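Local coordinates for protein isomaltodextranase (Arthrobacter globiformis, PDB 5AWO) that hydrolyses alpha-1,6-glucosidic linkages of polysaccharides such as dextran, releasing successive isomaltose units from the non-reducing chain ends, at residues I312-S321 / G340-Q351. Residues are numbered along the deposited sequence; the frame is centred on the assembly and turned at random.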
loop_
_atom_site.group_PDB
_atom_site.type_symbol
_atom_site.label_atom_id
_atom_site.label_comp_id
_atom_site.label_asym_id
_atom_site.label_seq_id
_atom_site.Cartn_x
_atom_site.Cartn_y
_atom_site.Cartn_z
ATOM N N ILE A 312 -1.833 -0.741 0.157
ATOM C CA ILE A 312 -0.719 0.208 0.192
ATOM C C ILE A 312 0.373 -0.273 -0.769
ATOM O O ILE A 312 0.797 -1.429 -0.717
ATOM C CB ILE A 312 -0.182 0.386 1.625
ATOM C CG1 ILE A 312 -1.211 1.105 2.499
ATOM C CG2 ILE A 312 1.126 1.180 1.629
ATOM C CD1 ILE A 312 -1.011 0.982 3.969
ATOM N N LEU A 313 0.768 0.582 -1.704
ATOM C CA LEU A 313 1.827 0.237 -2.653
ATOM C C LEU A 313 3.204 0.490 -2.057
ATOM O O LEU A 313 3.456 1.528 -1.470
ATOM C CB LEU A 313 1.629 1.011 -3.958
ATOM C CG LEU A 313 0.243 0.939 -4.585
ATOM C CD1 LEU A 313 0.219 1.647 -5.930
ATOM C CD2 LEU A 313 -0.264 -0.491 -4.737
ATOM N N ASP A 314 4.072 -0.502 -2.211
ATOM C CA ASP A 314 5.373 -0.538 -1.570
ATOM C C ASP A 314 6.466 -0.350 -2.600
ATOM O O ASP A 314 6.686 -1.224 -3.416
ATOM C CB ASP A 314 5.492 -1.881 -0.830
ATOM C CG ASP A 314 6.845 -2.132 -0.168
ATOM O OD1 ASP A 314 7.708 -1.251 -0.133
ATOM O OD2 ASP A 314 7.018 -3.279 0.336
ATOM N N GLY A 315 7.145 0.801 -2.537
ATOM C CA GLY A 315 8.267 1.097 -3.417
ATOM C C GLY A 315 9.617 0.656 -2.914
ATOM O O GLY A 315 10.636 1.078 -3.446
ATOM N N ASP A 316 9.637 -0.208 -1.902
ATOM C CA ASP A 316 10.848 -0.850 -1.390
ATOM C C ASP A 316 11.672 0.092 -0.532
ATOM O O ASP A 316 11.085 0.820 0.288
ATOM C CB ASP A 316 11.650 -1.584 -2.480
ATOM C CG ASP A 316 12.437 -2.755 -1.923
ATOM O OD1 ASP A 316 11.871 -3.509 -1.102
ATOM O OD2 ASP A 316 13.603 -2.959 -2.377
ATOM N N PHE A 317 12.995 0.104 -0.685
ATOM C CA PHE A 317 13.873 0.759 0.263
ATOM C C PHE A 317 14.518 1.987 -0.322
ATOM O O PHE A 317 14.870 1.993 -1.510
ATOM C CB PHE A 317 14.993 -0.190 0.701
ATOM C CG PHE A 317 14.486 -1.468 1.285
ATOM C CD1 PHE A 317 13.518 -1.459 2.282
ATOM C CD2 PHE A 317 14.975 -2.678 0.859
ATOM C CE1 PHE A 317 13.027 -2.659 2.814
ATOM C CE2 PHE A 317 14.506 -3.876 1.409
ATOM C CZ PHE A 317 13.517 -3.866 2.367
ATOM N N MET A 318 14.583 3.029 0.499
ATOM C CA MET A 318 15.290 4.263 0.154
ATOM C C MET A 318 16.757 4.143 0.575
ATOM O O MET A 318 17.062 3.909 1.744
ATOM C CB MET A 318 14.629 5.475 0.811
ATOM C CG MET A 318 13.252 5.726 0.258
ATOM S SD MET A 318 12.480 7.214 0.890
ATOM C CE MET A 318 12.012 6.659 2.521
ATOM N N ARG A 319 17.641 4.324 -0.405
ATOM C CA ARG A 319 19.086 4.216 -0.194
ATOM C C ARG A 319 19.686 5.598 -0.581
ATOM O O ARG A 319 20.131 5.840 -1.714
ATOM C CB ARG A 319 19.678 3.074 -0.996
ATOM C CG ARG A 319 19.069 1.697 -0.692
ATOM C CD ARG A 319 19.920 0.548 -1.251
ATOM N NE ARG A 319 21.174 0.533 -0.534
ATOM C CZ ARG A 319 22.333 0.063 -0.978
ATOM N NH1 ARG A 319 22.441 -0.617 -2.115
ATOM N NH2 ARG A 319 23.400 0.251 -0.224
ATOM N N ALA A 320 19.553 6.544 0.330
ATOM C CA ALA A 320 19.816 7.961 -0.038
ATOM C C ALA A 320 21.212 8.174 -0.589
ATOM O O ALA A 320 21.411 8.928 -1.557
ATOM C CB ALA A 320 19.588 8.878 1.146
ATOM N N SER A 321 22.198 7.534 0.017
ATOM C CA SER A 321 23.616 7.697 -0.357
ATOM C C SER A 321 23.951 7.120 -1.718
ATOM O O SER A 321 25.025 7.373 -2.267
ATOM C CB SER A 321 24.526 7.015 0.661
ATOM O OG SER A 321 24.531 5.616 0.460
ATOM N N GLY A 340 1.873 7.206 -1.138
ATOM C CA GLY A 340 1.396 6.605 0.105
ATOM C C GLY A 340 2.164 5.389 0.546
ATOM O O GLY A 340 1.717 4.605 1.393
ATOM N N SER A 341 3.364 5.218 0.018
ATOM C CA SER A 341 4.159 4.046 0.302
ATOM C C SER A 341 4.687 4.052 1.711
ATOM O O SER A 341 4.852 5.101 2.322
ATOM C CB SER A 341 5.362 4.051 -0.658
ATOM O OG SER A 341 6.272 2.972 -0.491
ATOM N N PRO A 342 5.066 2.874 2.221
ATOM C CA PRO A 342 6.015 2.872 3.341
ATOM C C PRO A 342 7.229 3.761 3.071
ATOM O O PRO A 342 7.661 3.901 1.900
ATOM C CB PRO A 342 6.484 1.413 3.407
ATOM C CG PRO A 342 6.183 0.866 2.047
ATOM C CD PRO A 342 4.892 1.519 1.672
ATOM N N LEU A 343 7.754 4.340 4.137
ATOM C CA LEU A 343 8.960 5.165 4.077
ATOM C C LEU A 343 10.013 4.356 4.784
ATOM O O LEU A 343 10.105 4.384 6.015
ATOM C CB LEU A 343 8.719 6.542 4.723
ATOM C CG LEU A 343 7.517 7.299 4.150
ATOM C CD1 LEU A 343 7.292 8.599 4.906
ATOM C CD2 LEU A 343 7.634 7.542 2.653
ATOM N N ALA A 344 10.782 3.579 4.022
ATOM C CA ALA A 344 11.694 2.579 4.518
ATOM C C ALA A 344 13.129 3.006 4.241
ATOM O O ALA A 344 13.621 2.900 3.101
ATOM C CB ALA A 344 11.385 1.244 3.867
ATOM N N ILE A 345 13.790 3.474 5.286
ATOM C CA ILE A 345 15.199 3.862 5.189
ATOM C C ILE A 345 16.060 2.611 5.204
ATOM O O ILE A 345 15.874 1.756 6.079
ATOM C CB ILE A 345 15.618 4.718 6.390
ATOM C CG1 ILE A 345 14.790 6.000 6.479
ATOM C CG2 ILE A 345 17.093 5.113 6.307
ATOM C CD1 ILE A 345 14.949 6.741 7.790
ATOM N N ALA A 346 16.987 2.488 4.246
ATOM C CA ALA A 346 17.983 1.419 4.253
ATOM C C ALA A 346 19.413 1.922 4.427
ATOM O O ALA A 346 20.314 1.105 4.596
ATOM C CB ALA A 346 17.882 0.526 3.027
ATOM N N ASP A 347 19.655 3.229 4.388
ATOM C CA ASP A 347 20.989 3.710 4.773
ATOM C C ASP A 347 21.316 3.193 6.168
ATOM O O ASP A 347 20.496 3.307 7.086
ATOM C CB ASP A 347 21.020 5.236 4.808
ATOM C CG ASP A 347 20.691 5.840 3.468
ATOM O OD1 ASP A 347 19.481 5.922 3.115
ATOM O OD2 ASP A 347 21.653 6.219 2.767
ATOM N N THR A 348 22.528 2.672 6.317
ATOM C CA THR A 348 23.054 2.340 7.634
ATOM C C THR A 348 23.686 3.583 8.261
ATOM O O THR A 348 23.832 4.628 7.615
ATOM C CB THR A 348 24.174 1.295 7.543
ATOM O OG1 THR A 348 25.272 1.894 6.857
ATOM C CG2 THR A 348 23.751 0.037 6.802
ATOM N N TYR A 349 24.110 3.467 9.521
ATOM C CA TYR A 349 24.775 4.559 10.233
ATOM C C TYR A 349 26.064 4.950 9.515
ATOM O O TYR A 349 26.465 6.121 9.567
ATOM C CB TYR A 349 25.020 4.208 11.720
ATOM C CG TYR A 349 26.072 3.159 12.001
ATOM C CD1 TYR A 349 27.405 3.515 12.237
ATOM C CD2 TYR A 349 25.731 1.815 12.090
ATOM C CE1 TYR A 349 28.360 2.542 12.489
ATOM C CE2 TYR A 349 26.672 0.849 12.368
ATOM C CZ TYR A 349 27.983 1.219 12.579
ATOM O OH TYR A 349 28.925 0.237 12.837
ATOM N N GLN A 350 26.708 4.022 8.817
ATOM C CA GLN A 350 27.920 4.367 8.050
ATOM C C GLN A 350 27.613 5.052 6.734
ATOM O O GLN A 350 28.412 5.863 6.267
ATOM C CB GLN A 350 28.777 3.150 7.740
ATOM C CG GLN A 350 29.301 2.433 8.964
ATOM C CD GLN A 350 28.515 1.197 9.275
ATOM O OE1 GLN A 350 27.296 1.138 9.036
ATOM N NE2 GLN A 350 29.198 0.182 9.786
ATOM N N GLN A 351 26.473 4.733 6.134
ATOM C CA GLN A 351 26.140 5.238 4.803
ATOM C C GLN A 351 25.447 6.574 4.837
ATOM O O GLN A 351 25.478 7.303 3.840
ATOM C CB GLN A 351 25.213 4.254 4.088
ATOM C CG GLN A 351 25.862 2.956 3.679
ATOM C CD GLN A 351 24.855 1.852 3.358
ATOM O OE1 GLN A 351 23.698 1.899 3.797
ATOM N NE2 GLN A 351 25.291 0.859 2.591
HETATM O O HOH W 1 10.447 3.512 1.125
HETATM O O HOH W 2 21.782 1.897 1.811
HETATM O O HOH W 3 22.354 4.367 0.931
#
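Met-318 and Ile-345 form a single parallel bridge between segments 312-321 and 340-351. Met-318 N donates to Ala-344 O at 2.8 Å, and Ala-346 N returns a bond to Met-318 O at 2.9 Å. Just past strand 312-314 and just before strand 343-345, a side chain makes the link. Ser-341 OG takes the N-H of Gly-315 at 3.1 Å in an almost straight bond (178°) and donates to its neighbour's carbonyl, Pro-342 O. Water 1 fills the next step, donating to Asp-316 O and Pro-342 O and accepting from Ala-344 N.

At the far end the carboxylate of Asp-347 grips two successive amides. OD1 accepts from Ala-320 N at 2.9 Å and OD2 from Ser-321 N at 3.1 Å, each on its syn lone pair. Tyr-359 adds a bond to OD1, and water 3 links OD2 to Ser-321 OG. An asparagine in place of Asp-347 would probably lose one of the two amide bonds, because its NH2 group cannot accept.

Apolar contacts fill the seam. Ala-344 CB meets the ring edge of Phe-317 at CD1, 3.8 Å away. Met-318 bends at chi3 (-76°), which brings CE over Leu-343 CA. Ile-312 CG2 packs on Pro-342 CD at 3.8 Å.

Strands 312-314 and 343-345 are the seventh and eighth of the eight parallel strands, and helix 326-339 connects them in a beta-alpha-beta crossover. This is the (beta/alpha)8 TIM barrel of family GH27, with Ile-312 close to Asp-262, the likely proton donor.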